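Local coordinates for complement factor MASP-3 (Homo sapiens, PDB 3DEM), which is a complement serine protease of innate immunity, whose calcium-binding CUB1-EGF-CUB2 region carries the sites of interaction with mannan-binding lectin and ficolins, at residues T175-S180 with G270-Y275; C193-E198 with V256-H261; M204-F209 with P248-S253. All blocks are in the same frame, centred on the assembly; numbering follows the deposited sequence.

Contact 1 (T175-S180 with G270-Y275)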
ATOM      1  N   THR A 175      58.135  -4.335  -6.203  1.00 39.16           N
ATOM      2  CA  THR A 175      57.428  -4.736  -5.000  1.00 39.33           C
ATOM      3  C   THR A 175      56.003  -4.228  -5.096  1.00 39.51           C
ATOM      4  O   THR A 175      55.729  -3.304  -5.865  1.00 39.69           O
ATOM      5  CB  THR A 175      58.079  -4.148  -3.721  1.00 39.30           C
ATOM      6  OG1 THR A 175      57.853  -2.735  -3.673  1.00 39.45           O
ATOM      7  CG2 THR A 175      59.577  -4.420  -3.688  1.00 38.94           C
ATOM      8  N   GLY A 176      55.097  -4.820  -4.321  1.00 39.51           N
ATOM      9  CA  GLY A 176      53.718  -4.355  -4.305  1.00 39.76           C
ATOM     10  C   GLY A 176      52.800  -5.076  -3.343  1.00 39.96           C
ATOM     11  O   GLY A 176      53.179  -6.065  -2.722  1.00 39.88           O
ATOM     12  N   VAL A 177      51.581  -4.560  -3.221  1.00 40.10           N
ATOM     13  CA  VAL A 177      50.568  -5.127  -2.340  1.00 40.30           C
ATOM     14  C   VAL A 177      49.296  -5.429  -3.126  1.00 40.50           C
ATOM     15  O   VAL A 177      48.839  -4.620  -3.940  1.00 40.54           O
ATOM     16  CB  VAL A 177      50.219  -4.176  -1.175  1.00 40.35           C
ATOM     17  CG1 VAL A 177      49.119  -4.777  -0.308  1.00 40.09           C
ATOM     18  CG2 VAL A 177      51.462  -3.866  -0.344  1.00 40.21           C
ATOM     19  N   ILE A 178      48.728  -6.600  -2.874  1.00 40.46           N
ATOM     20  CA  ILE A 178      47.528  -7.030  -3.563  1.00 40.51           C
ATOM     21  C   ILE A 178      46.555  -7.534  -2.506  1.00 40.68           C
ATOM     22  O   ILE A 178      46.964  -8.208  -1.557  1.00 40.82           O
ATOM     23  CB  ILE A 178      47.852  -8.150  -4.575  1.00 40.58           C
ATOM     24  CG1 ILE A 178      49.016  -7.728  -5.481  1.00 40.43           C
ATOM     25  CG2 ILE A 178      46.616  -8.527  -5.400  1.00 40.66           C
ATOM     26  CD1 ILE A 178      49.314  -8.702  -6.624  1.00 40.16           C
ATOM     27  N   THR A 179      45.280  -7.182  -2.644  1.00 40.56           N
ATOM     28  CA  THR A 179      44.273  -7.604  -1.670  1.00 40.54           C
ATOM     29  C   THR A 179      42.972  -7.992  -2.364  1.00 40.64           C
ATOM     30  O   THR A 179      42.745  -7.647  -3.527  1.00 40.71           O
ATOM     31  CB  THR A 179      43.936  -6.491  -0.633  1.00 40.64           C
ATOM     32  OG1 THR A 179      43.078  -5.508  -1.233  1.00 40.61           O
ATOM     33  CG2 THR A 179      45.201  -5.813  -0.063  1.00 40.15           C
ATOM     34  N   SER A 180      42.122  -8.718  -1.641  1.00 40.48           N
ATOM     35  CA  SER A 180      40.742  -8.901  -2.049  1.00 40.33           C
ATOM     36  C   SER A 180      40.049  -7.535  -2.063  1.00 40.25           C
ATOM     37  O   SER A 180      40.464  -6.618  -1.361  1.00 40.11           O
ATOM     38  CB  SER A 180      40.037  -9.855  -1.084  1.00 40.43           C
ATOM     39  OG  SER A 180      40.172  -9.409   0.257  1.00 40.35           O
ATOM     40  N   GLY A 270      38.468 -11.638   3.677  1.00 40.41           N
ATOM     41  CA  GLY A 270      39.394 -11.735   2.561  1.00 40.42           C
ATOM     42  C   GLY A 270      40.854 -11.909   2.939  1.00 40.65           C
ATOM     43  O   GLY A 270      41.190 -12.620   3.891  1.00 40.91           O
ATOM     44  N   TRP A 271      41.728 -11.239   2.191  1.00 40.59           N
ATOM     45  CA  TRP A 271      43.154 -11.531   2.242  1.00 40.56           C
ATOM     46  C   TRP A 271      43.993 -10.385   1.696  1.00 40.39           C
ATOM     47  O   TRP A 271      43.510  -9.526   0.956  1.00 40.22           O
ATOM     48  CB  TRP A 271      43.461 -12.799   1.434  1.00 40.43           C
ATOM     49  CG  TRP A 271      42.953 -12.735   0.013  1.00 40.57           C
ATOM     50  CD1 TRP A 271      41.734 -13.157  -0.442  1.00 40.49           C
ATOM     51  CD2 TRP A 271      43.650 -12.216  -1.131  1.00 40.58           C
ATOM     52  NE1 TRP A 271      41.629 -12.933  -1.802  1.00 40.83           N
ATOM     53  CE2 TRP A 271      42.789 -12.355  -2.247  1.00 40.60           C
ATOM     54  CE3 TRP A 271      44.910 -11.637  -1.320  1.00 40.77           C
ATOM     55  CZ2 TRP A 271      43.153 -11.939  -3.530  1.00 40.22           C
ATOM     56  CZ3 TRP A 271      45.274 -11.231  -2.598  1.00 40.66           C
ATOM     57  CH2 TRP A 271      44.396 -11.383  -3.686  1.00 40.54           C
ATOM     58  N   ARG A 272      45.262 -10.397   2.069  1.00 40.34           N
ATOM     59  CA  ARG A 272      46.227  -9.415   1.611  1.00 40.37           C
ATOM     60  C   ARG A 272      47.566 -10.112   1.416  1.00 40.50           C
ATOM     61  O   ARG A 272      47.957 -10.962   2.210  1.00 40.54           O
ATOM     62  CB  ARG A 272      46.375  -8.291   2.640  1.00 40.45           C
ATOM     63  CG  ARG A 272      47.623  -7.442   2.458  1.00 40.37           C
ATOM     64  CD  ARG A 272      47.780  -6.416   3.564  1.00 40.29           C
ATOM     65  NE  ARG A 272      49.106  -5.802   3.527  1.00 40.78           N
ATOM     66  CZ  ARG A 272      49.337  -4.492   3.433  1.00 41.26           C
ATOM     67  NH1 ARG A 272      48.330  -3.624   3.384  1.00 40.98           N
ATOM     68  NH2 ARG A 272      50.585  -4.044   3.408  1.00 40.80           N
ATOM     69  N   LEU A 273      48.271  -9.757   0.353  1.00 40.56           N
ATOM     70  CA  LEU A 273      49.614 -10.266   0.181  1.00 40.64           C
ATOM     71  C   LEU A 273      50.533  -9.155  -0.285  1.00 40.79           C
ATOM     72  O   LEU A 273      50.087  -8.142  -0.843  1.00 40.79           O
ATOM     73  CB  LEU A 273      49.642 -11.458  -0.789  1.00 40.73           C
ATOM     74  CG  LEU A 273      49.334 -11.265  -2.274  1.00 40.91           C
ATOM     75  CD1 LEU A 273      50.558 -10.711  -3.022  1.00 40.63           C
ATOM     76  CD2 LEU A 273      48.882 -12.580  -2.882  1.00 40.39           C
ATOM     77  N   SER A 274      51.819  -9.334  -0.029  1.00 40.55           N
ATOM     78  CA  SER A 274      52.819  -8.481  -0.624  1.00 40.59           C
ATOM     79  C   SER A 274      53.711  -9.359  -1.484  1.00 40.58           C
ATOM     80  O   SER A 274      53.924 -10.531  -1.176  1.00 40.73           O
ATOM     81  CB  SER A 274      53.642  -7.763   0.449  1.00 40.43           C
ATOM     82  OG  SER A 274      54.357  -8.693   1.242  1.00 40.85           O
ATOM     83  N   TYR A 275      54.223  -8.797  -2.569  1.00 40.54           N
ATOM     84  CA  TYR A 275      55.143  -9.528  -3.418  1.00 40.59           C
ATOM     85  C   TYR A 275      56.427  -8.753  -3.584  1.00 40.63           C
ATOM     86  O   TYR A 275      56.443  -7.534  -3.444  1.00 40.55           O
ATOM     87  CB  TYR A 275      54.522  -9.809  -4.791  1.00 40.49           C
ATOM     88  CG  TYR A 275      54.485  -8.610  -5.712  1.00 40.24           C
ATOM     89  CD1 TYR A 275      55.610  -8.234  -6.450  1.00 40.65           C
ATOM     90  CD2 TYR A 275      53.332  -7.853  -5.852  1.00 40.06           C
ATOM     91  CE1 TYR A 275      55.585  -7.135  -7.294  1.00 40.15           C
ATOM     92  CE2 TYR A 275      53.295  -6.755  -6.693  1.00 40.18           C
ATOM     93  CZ  TYR A 275      54.425  -6.401  -7.409  1.00 40.23           C
ATOM     94  OH  TYR A 275      54.397  -5.313  -8.246  1.00 40.15           O
TER
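The Tyr275 ring lies with one face on the backbone of Thr175 and Gly176. Gly176 N sits over the ring centre, 3.5 Å above its plane, and Thr175 C lies nearer the rim. The Trp271 indole packs the same way at the other end. One face takes Thr179 C and Ser180 N, and Ser180 CB makes a CH-pi contact with the five-membered ring. Beyond this contact, Trp271 meets the ring of Phe260 edge-to-face. The third flat group is the Arg272 guanidinium, with Val177 CG1 over its centre, 3.8 Å from CZ. Its NE forms a salt bridge with Glu210.

Between the two rings, Ile178 CG2 touches Trp271 CH2 at 4.0 Å, and Ile178 CB touches Leu273 CD1. Ser180 OG is placed between backbone N and carbonyl carbon (chi1 54°), where it accepts from Trp271 N at 3.1 Å. Ser180 N in turn donates to Trp271 O. Paired backbone bonds join Gly176 with Tyr275 and Ile178 with Leu273. Strand 175-179 is an outermost strand of one of the two four-stranded antiparallel sheets of a CUB domain, a beta sandwich whose interior receives Ile178, Leu273 and both rings.

Contact 2 (C193-E198 with V256-H261)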
ATOM      1  N   CYS A 193      38.154 -12.292  -9.614  1.00 40.71           N
ATOM      2  CA  CYS A 193      39.234 -11.316  -9.688  1.00 40.89           C
ATOM      3  C   CYS A 193      40.500 -11.919 -10.263  1.00 40.63           C
ATOM      4  O   CYS A 193      40.949 -12.978  -9.818  1.00 40.78           O
ATOM      5  CB  CYS A 193      39.536 -10.755  -8.293  1.00 40.88           C
ATOM      6  SG  CYS A 193      38.085 -10.120  -7.445  1.00 42.49           S
ATOM      7  N   LEU A 194      41.073 -11.232 -11.246  1.00 40.51           N
ATOM      8  CA  LEU A 194      42.330 -11.641 -11.860  1.00 40.32           C
ATOM      9  C   LEU A 194      43.387 -10.585 -11.565  1.00 40.30           C
ATOM     10  O   LEU A 194      43.310  -9.465 -12.084  1.00 39.99           O
ATOM     11  CB  LEU A 194      42.164 -11.795 -13.374  1.00 40.18           C
ATOM     12  CG  LEU A 194      41.125 -12.814 -13.855  1.00 40.56           C
ATOM     13  CD1 LEU A 194      40.845 -12.668 -15.348  1.00 40.55           C
ATOM     14  CD2 LEU A 194      41.547 -14.251 -13.533  1.00 40.92           C
ATOM     15  N   TYR A 195      44.354 -10.943 -10.720  1.00 40.20           N
ATOM     16  CA  TYR A 195      45.475 -10.072 -10.405  1.00 40.28           C
ATOM     17  C   TYR A 195      46.723 -10.569 -11.116  1.00 40.41           C
ATOM     18  O   TYR A 195      47.100 -11.739 -10.983  1.00 40.35           O
ATOM     19  CB  TYR A 195      45.724 -10.040  -8.901  1.00 40.46           C
ATOM     20  CG  TYR A 195      44.503  -9.703  -8.081  1.00 40.62           C
ATOM     21  CD1 TYR A 195      44.155  -8.384  -7.822  1.00 40.39           C
ATOM     22  CD2 TYR A 195      43.701 -10.713  -7.549  1.00 40.64           C
ATOM     23  CE1 TYR A 195      43.039  -8.079  -7.056  1.00 40.75           C
ATOM     24  CE2 TYR A 195      42.586 -10.421  -6.795  1.00 40.28           C
ATOM     25  CZ  TYR A 195      42.259  -9.108  -6.553  1.00 40.83           C
ATOM     26  OH  TYR A 195      41.147  -8.822  -5.798  1.00 41.77           O
ATOM     27  N   THR A 196      47.372  -9.681 -11.860  1.00 40.12           N
ATOM     28  CA  THR A 196      48.501 -10.076 -12.689  1.00 40.18           C
ATOM     29  C   THR A 196      49.792  -9.352 -12.330  1.00 40.38           C
ATOM     30  O   THR A 196      49.855  -8.117 -12.363  1.00 40.42           O
ATOM     31  CB  THR A 196      48.186  -9.836 -14.175  1.00 40.18           C
ATOM     32  OG1 THR A 196      46.919 -10.418 -14.480  1.00 39.85           O
ATOM     33  CG2 THR A 196      49.250 -10.453 -15.066  1.00 40.02           C
ATOM     34  N   ILE A 197      50.816 -10.128 -11.983  1.00 40.39           N
ATOM     35  CA  ILE A 197      52.134  -9.581 -11.721  1.00 40.53           C
ATOM     36  C   ILE A 197      52.997  -9.893 -12.936  1.00 40.90           C
ATOM     37  O   ILE A 197      53.120 -11.057 -13.338  1.00 41.37           O
ATOM     38  CB  ILE A 197      52.764 -10.164 -10.435  1.00 40.54           C
ATOM     39  CG1 ILE A 197      51.834  -9.951  -9.232  1.00 40.33           C
ATOM     40  CG2 ILE A 197      54.145  -9.539 -10.174  1.00 40.28           C
ATOM     41  CD1 ILE A 197      52.263 -10.692  -7.987  1.00 39.94           C
ATOM     42  N   GLU A 198      53.555  -8.855 -13.551  1.00 40.86           N
ATOM     43  CA  GLU A 198      54.427  -9.026 -14.706  1.00 41.36           C
ATOM     44  C   GLU A 198      55.713  -8.246 -14.512  1.00 41.10           C
ATOM     45  O   GLU A 198      55.710  -7.021 -14.589  1.00 40.94           O
ATOM     46  CB  GLU A 198      53.739  -8.517 -15.972  1.00 41.52           C
ATOM     47  CG  GLU A 198      52.575  -9.358 -16.437  1.00 43.56           C
ATOM     48  CD  GLU A 198      52.894 -10.146 -17.690  1.00 46.57           C
ATOM     49  OE1 GLU A 198      54.102 -10.237 -18.038  1.00 47.03           O
ATOM     50  OE2 GLU A 198      51.935 -10.659 -18.324  1.00 46.41           O
ATOM     51  N   VAL A 256      53.152 -13.866 -12.527  1.00 40.39           N
ATOM     52  CA  VAL A 256      52.280 -14.647 -11.666  1.00 40.41           C
ATOM     53  C   VAL A 256      50.835 -14.215 -11.869  1.00 40.50           C
ATOM     54  O   VAL A 256      50.547 -13.021 -12.017  1.00 40.63           O
ATOM     55  CB  VAL A 256      52.653 -14.456 -10.171  1.00 40.48           C
ATOM     56  CG1 VAL A 256      51.661 -15.176  -9.277  1.00 40.16           C
ATOM     57  CG2 VAL A 256      54.085 -14.933  -9.903  1.00 40.11           C
ATOM     58  N   LEU A 257      49.927 -15.184 -11.891  1.00 40.27           N
ATOM     59  CA  LEU A 257      48.505 -14.874 -11.903  1.00 40.35           C
ATOM     60  C   LEU A 257      47.831 -15.340 -10.621  1.00 40.42           C
ATOM     61  O   LEU A 257      47.981 -16.490 -10.209  1.00 40.50           O
ATOM     62  CB  LEU A 257      47.806 -15.505 -13.108  1.00 40.34           C
ATOM     63  CG  LEU A 257      46.278 -15.397 -13.074  1.00 40.65           C
ATOM     64  CD1 LEU A 257      45.809 -13.970 -13.385  1.00 40.33           C
ATOM     65  CD2 LEU A 257      45.632 -16.403 -14.019  1.00 40.33           C
ATOM     66  N   ILE A 258      47.090 -14.437  -9.994  1.00 40.51           N
ATOM     67  CA  ILE A 258      46.299 -14.768  -8.825  1.00 40.51           C
ATOM     68  C   ILE A 258      44.830 -14.671  -9.217  1.00 40.70           C
ATOM     69  O   ILE A 258      44.358 -13.620  -9.670  1.00 40.79           O
ATOM     70  CB  ILE A 258      46.594 -13.816  -7.652  1.00 40.71           C
ATOM     71  CG1 ILE A 258      48.076 -13.886  -7.266  1.00 40.99           C
ATOM     72  CG2 ILE A 258      45.723 -14.154  -6.450  1.00 40.93           C
ATOM     73  CD1 ILE A 258      48.633 -12.583  -6.754  1.00 40.79           C
ATOM     74  N   LEU A 259      44.118 -15.782  -9.064  1.00 40.48           N
ATOM     75  CA  LEU A 259      42.688 -15.816  -9.293  1.00 40.41           C
ATOM     76  C   LEU A 259      41.962 -15.937  -7.958  1.00 40.37           C
ATOM     77  O   LEU A 259      42.252 -16.835  -7.160  1.00 40.25           O
ATOM     78  CB  LEU A 259      42.313 -16.982 -10.214  1.00 40.21           C
ATOM     79  CG  LEU A 259      40.818 -17.160 -10.531  1.00 41.09           C
ATOM     80  CD1 LEU A 259      40.592 -17.759 -11.915  1.00 40.86           C
ATOM     81  CD2 LEU A 259      40.120 -18.005  -9.470  1.00 41.43           C
ATOM     82  N   PHE A 260      41.035 -15.018  -7.716  1.00 40.21           N
ATOM     83  CA  PHE A 260      40.206 -15.062  -6.523  1.00 40.40           C
ATOM     84  C   PHE A 260      38.740 -15.220  -6.898  1.00 40.34           C
ATOM     85  O   PHE A 260      38.163 -14.357  -7.551  1.00 40.40           O
ATOM     86  CB  PHE A 260      40.409 -13.810  -5.659  1.00 40.47           C
ATOM     87  CG  PHE A 260      39.576 -13.795  -4.403  1.00 40.55           C
ATOM     88  CD1 PHE A 260      39.529 -14.910  -3.573  1.00 40.49           C
ATOM     89  CD2 PHE A 260      38.853 -12.663  -4.044  1.00 40.60           C
ATOM     90  CE1 PHE A 260      38.763 -14.903  -2.412  1.00 40.42           C
ATOM     91  CE2 PHE A 260      38.086 -12.643  -2.885  1.00 40.49           C
ATOM     92  CZ  PHE A 260      38.042 -13.767  -2.066  1.00 40.59           C
ATOM     93  N   HIS A 261      38.150 -16.334  -6.485  1.00 40.29           N
ATOM     94  CA  HIS A 261      36.755 -16.630  -6.797  1.00 40.44           C
ATOM     95  C   HIS A 261      35.912 -16.521  -5.536  1.00 40.40           C
ATOM     96  O   HIS A 261      36.289 -17.046  -4.493  1.00 40.52           O
ATOM     97  CB  HIS A 261      36.630 -18.043  -7.383  1.00 40.37           C
ATOM     98  CG  HIS A 261      35.225 -18.441  -7.735  1.00 40.38           C
ATOM     99  ND1 HIS A 261      34.388 -19.090  -6.850  1.00 40.40           N
ATOM    100  CD2 HIS A 261      34.519 -18.301  -8.882  1.00 40.29           C
ATOM    101  CE1 HIS A 261      33.224 -19.315  -7.432  1.00 40.36           C
ATOM    102  NE2 HIS A 261      33.277 -18.847  -8.666  1.00 40.29           N
TER
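Tyr195 and Ile258 form a hydrogen-bonded antiparallel pair in the second four-stranded sheet of the CUB beta sandwich. Tyr195 CB packs on Ile258 CB at 4.1 Å. Its CG is anti to the carbonyl carbon (chi1 -53°), and the ring runs alongside the Phe260 side chain. Ring atom CD2 lies 3.7 Å from Ile258 O, which approaches the edge near the ring plane. CD2 also touches Ile258 CG2. CE2 then reaches Phe260 CB at 4.2 Å, again at the edge. The ring continues into the sandwich interior and meets Trp271. At its tip, OH probably hydrogen-bonds to Thr179 O of the facing sheet.

Cys193, Ile197, Val256, Ile258 and Phe260 share this buried face. Cys193 CB packs on Phe260 CB, and its SG closes the disulfide with Cys166. This ties strand 192-198 to the chain at Cys166. Ile197 and Ile258 meet through their CD1 atoms.

The other face is less buried and carries Leu194, Thr196, Leu257 and Leu259. Leu194 CD2 lies beside Leu259 CD1 at 4.0 Å.

Six backbone bonds hold the strands in regular register, in pairs at Cys193 with Phe260, Tyr195 with Ile258, and Ile197 with Val256. On the less buried face, Leu257 CD1 reaches back to Tyr195 O at 3.5 Å and to Thr196 OG1 at 3.9 Å.

Contact 3 (M204-F209 with P248-S253)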
ATOM      1  N   MET A 204      62.334 -12.995 -10.156  1.00 41.46           N
ATOM      2  CA  MET A 204      61.563 -14.093  -9.594  1.00 41.62           C
ATOM      3  C   MET A 204      60.685 -13.578  -8.468  1.00 41.32           C
ATOM      4  O   MET A 204      61.168 -12.940  -7.532  1.00 41.51           O
ATOM      5  CB  MET A 204      62.495 -15.203  -9.105  1.00 41.55           C
ATOM      6  CG  MET A 204      63.145 -15.999 -10.240  1.00 41.86           C
ATOM      7  SD  MET A 204      64.425 -17.121  -9.653  1.00 43.33           S
ATOM      8  CE  MET A 204      63.950 -17.286  -7.929  1.00 44.43           C
ATOM      9  N   VAL A 205      59.390 -13.854  -8.563  1.00 41.02           N
ATOM     10  CA  VAL A 205      58.422 -13.270  -7.652  1.00 40.81           C
ATOM     11  C   VAL A 205      58.239 -14.102  -6.395  1.00 40.71           C
ATOM     12  O   VAL A 205      57.929 -15.290  -6.464  1.00 40.69           O
ATOM     13  CB  VAL A 205      57.050 -13.092  -8.331  1.00 40.91           C
ATOM     14  CG1 VAL A 205      56.044 -12.473  -7.356  1.00 40.43           C
ATOM     15  CG2 VAL A 205      57.189 -12.244  -9.580  1.00 40.77           C
ATOM     16  N   ASN A 206      58.435 -13.470  -5.243  1.00 40.60           N
ATOM     17  CA  ASN A 206      58.111 -14.096  -3.973  1.00 40.44           C
ATOM     18  C   ASN A 206      56.796 -13.523  -3.438  1.00 40.12           C
ATOM     19  O   ASN A 206      56.559 -12.318  -3.499  1.00 39.63           O
ATOM     20  CB  ASN A 206      59.260 -13.936  -2.971  1.00 40.45           C
ATOM     21  CG  ASN A 206      60.580 -14.539  -3.482  1.00 41.83           C
ATOM     22  OD1 ASN A 206      60.594 -15.388  -4.388  1.00 42.54           O
ATOM     23  ND2 ASN A 206      61.694 -14.099  -2.899  1.00 41.94           N
ATOM     24  N   LEU A 207      55.936 -14.400  -2.938  1.00 40.19           N
ATOM     25  CA  LEU A 207      54.633 -13.985  -2.433  1.00 40.27           C
ATOM     26  C   LEU A 207      54.561 -14.240  -0.946  1.00 40.28           C
ATOM     27  O   LEU A 207      55.063 -15.247  -0.452  1.00 40.35           O
ATOM     28  CB  LEU A 207      53.503 -14.751  -3.122  1.00 40.22           C
ATOM     29  CG  LEU A 207      53.381 -14.654  -4.642  1.00 40.51           C
ATOM     30  CD1 LEU A 207      52.336 -15.638  -5.146  1.00 40.36           C
ATOM     31  CD2 LEU A 207      53.038 -13.235  -5.073  1.00 40.16           C
ATOM     32  N   GLN A 208      53.915 -13.329  -0.236  1.00 40.25           N
ATOM     33  CA  GLN A 208      53.845 -13.411   1.207  1.00 40.40           C
ATOM     34  C   GLN A 208      52.541 -12.820   1.745  1.00 40.37           C
ATOM     35  O   GLN A 208      52.313 -11.618   1.655  1.00 40.44           O
ATOM     36  CB  GLN A 208      55.046 -12.687   1.794  1.00 40.36           C
ATOM     37  CG  GLN A 208      55.002 -12.557   3.276  1.00 40.90           C
ATOM     38  CD  GLN A 208      56.377 -12.383   3.858  1.00 41.66           C
ATOM     39  OE1 GLN A 208      57.233 -11.697   3.273  1.00 41.87           O
ATOM     40  NE2 GLN A 208      56.617 -13.017   5.018  1.00 41.25           N
ATOM     41  N   PHE A 209      51.681 -13.672   2.291  1.00 40.32           N
ATOM     42  CA  PHE A 209      50.425 -13.209   2.869  1.00 40.20           C
ATOM     43  C   PHE A 209      50.662 -12.521   4.207  1.00 40.31           C
ATOM     44  O   PHE A 209      51.591 -12.865   4.955  1.00 40.10           O
ATOM     45  CB  PHE A 209      49.422 -14.364   3.006  1.00 40.28           C
ATOM     46  CG  PHE A 209      48.843 -14.808   1.693  1.00 40.41           C
ATOM     47  CD1 PHE A 209      47.664 -14.245   1.221  1.00 40.53           C
ATOM     48  CD2 PHE A 209      49.490 -15.761   0.915  1.00 40.31           C
ATOM     49  CE1 PHE A 209      47.126 -14.638  -0.005  1.00 40.62           C
ATOM     50  CE2 PHE A 209      48.961 -16.158  -0.312  1.00 40.49           C
ATOM     51  CZ  PHE A 209      47.776 -15.594  -0.769  1.00 40.44           C
ATOM     52  N   PRO A 248      54.636 -18.640   2.730  1.00 40.30           N
ATOM     53  CA  PRO A 248      55.216 -17.818   1.676  1.00 40.28           C
ATOM     54  C   PRO A 248      55.591 -18.646   0.451  1.00 40.30           C
ATOM     55  O   PRO A 248      56.082 -19.769   0.582  1.00 40.16           O
ATOM     56  CB  PRO A 248      56.474 -17.247   2.333  1.00 40.26           C
ATOM     57  CG  PRO A 248      56.150 -17.209   3.780  1.00 40.21           C
ATOM     58  CD  PRO A 248      55.288 -18.413   4.032  1.00 40.36           C
ATOM     59  N   ILE A 249      55.356 -18.087  -0.730  1.00 40.33           N
ATOM     60  CA  ILE A 249      55.617 -18.795  -1.974  1.00 40.42           C
ATOM     61  C   ILE A 249      56.761 -18.156  -2.755  1.00 40.45           C
ATOM     62  O   ILE A 249      56.662 -17.004  -3.189  1.00 40.42           O
ATOM     63  CB  ILE A 249      54.351 -18.847  -2.849  1.00 40.48           C
ATOM     64  CG1 ILE A 249      53.271 -19.671  -2.144  1.00 40.49           C
ATOM     65  CG2 ILE A 249      54.663 -19.413  -4.235  1.00 40.28           C
ATOM     66  CD1 ILE A 249      51.877 -19.484  -2.722  1.00 40.74           C
ATOM     67  N   SER A 250      57.843 -18.911  -2.923  1.00 40.40           N
ATOM     68  CA  SER A 250      58.959 -18.481  -3.756  1.00 40.61           C
ATOM     69  C   SER A 250      58.827 -19.061  -5.164  1.00 40.74           C
ATOM     70  O   SER A 250      59.065 -20.250  -5.381  1.00 40.82           O
ATOM     71  CB  SER A 250      60.287 -18.922  -3.139  1.00 40.53           C
ATOM     72  OG  SER A 250      60.444 -18.388  -1.836  1.00 40.91           O
ATOM     73  N   THR A 251      58.441 -18.223  -6.120  1.00 40.78           N
ATOM     74  CA  THR A 251      58.381 -18.656  -7.511  1.00 40.87           C
ATOM     75  C   THR A 251      59.743 -18.467  -8.167  1.00 41.06           C
ATOM     76  O   THR A 251      60.636 -17.815  -7.611  1.00 41.35           O
ATOM     77  CB  THR A 251      57.293 -17.897  -8.318  1.00 41.09           C
ATOM     78  OG1 THR A 251      57.761 -16.589  -8.671  1.00 41.18           O
ATOM     79  CG2 THR A 251      56.001 -17.769  -7.511  1.00 40.21           C
ATOM     80  N   GLN A 252      59.912 -19.070  -9.336  1.00 41.12           N
ATOM     81  CA  GLN A 252      61.113 -18.879 -10.129  1.00 40.95           C
ATOM     82  C   GLN A 252      60.680 -18.130 -11.378  1.00 40.88           C
ATOM     83  O   GLN A 252      61.254 -18.290 -12.452  1.00 41.02           O
ATOM     84  CB  GLN A 252      61.736 -20.227 -10.491  1.00 41.14           C
ATOM     85  CG  GLN A 252      61.982 -21.136  -9.288  1.00 41.29           C
ATOM     86  CD  GLN A 252      63.003 -20.561  -8.315  1.00 41.57           C
ATOM     87  OE1 GLN A 252      62.662 -20.194  -7.183  1.00 41.75           O
ATOM     88  NE2 GLN A 252      64.258 -20.469  -8.755  1.00 40.52           N
ATOM     89  N   SER A 253      59.657 -17.300 -11.216  1.00 40.82           N
ATOM     90  CA  SER A 253      58.973 -16.699 -12.347  1.00 40.82           C
ATOM     91  C   SER A 253      58.872 -15.188 -12.219  1.00 40.61           C
ATOM     92  O   SER A 253      58.715 -14.659 -11.120  1.00 40.38           O
ATOM     93  CB  SER A 253      57.572 -17.297 -12.472  1.00 40.88           C
ATOM     94  OG  SER A 253      56.931 -16.860 -13.658  1.00 41.79           O
TER
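Thr251 OG1 sits between its own backbone N and carbonyl carbon (chi1 78°), and this brings it to Val205 O at 2.6 Å. The hydroxyl donates in the carbonyl plane, on a lone pair. Thr251 N donates to the same oxygen at 3.0 Å but is tilted 24° from the plane. Val205 O is therefore gripped by two bonds from one residue. Thr251 OG1 also accepts from Ser253 N, which makes an ST turn. The chain then comes back to Val205, whose N donates to Ser253 O at 2.8 Å.

Met204 packs against the turn at Gln252. Its chain is extended at chi2 and bent at chi3, and it crosses the Gln252 side chain. Met204 CG lies 3.5 Å from Gln252 CA, and Met204 CB rests near Thr251 O.

Further along, the pairing becomes regular. Leu207 and Ile249 exchange two backbone bonds, with Leu207 N to Ile249 O at 2.7 Å. Their CB atoms meet at 4.2 Å, on the face where both side chains touch Ile230 of the opposing sheet. Pro248 CB lies against Leu207 O.

Strand 249-250 is a short outermost strand of its CUB sheet. The threonine hydroxyl takes part where regular pairing ends. It bonds the carbonyl O of the buried Val205 and fixes the turn at the same time, so one hydroxyl serves both the strand pairing and the turn, alongside the packing of Met204 and Val205.

All three contacts belong to the second CUB domain. Contacts 1 and 3 lie at the two outer strand pairs of one sheet, and strands 272-277 and 205-209 join them in its middle. Contact 2 is in the facing sheet. It is the most buried of the three, and its inner face is mainly apolar. Contact 1 is partly buried and combines aromatic packing on one face with a mixed face of Val177, Thr179, Ser274 and the salt-bridged Arg272. Contact 3 has more exposed residues and adds a side-chain hydroxyl and an ST turn to its few backbone bonds. The sheets meet in the interior: Ile178 of contact 1 packs on Tyr195, and Val205 of contact 3 packs on Val256 and Ile197.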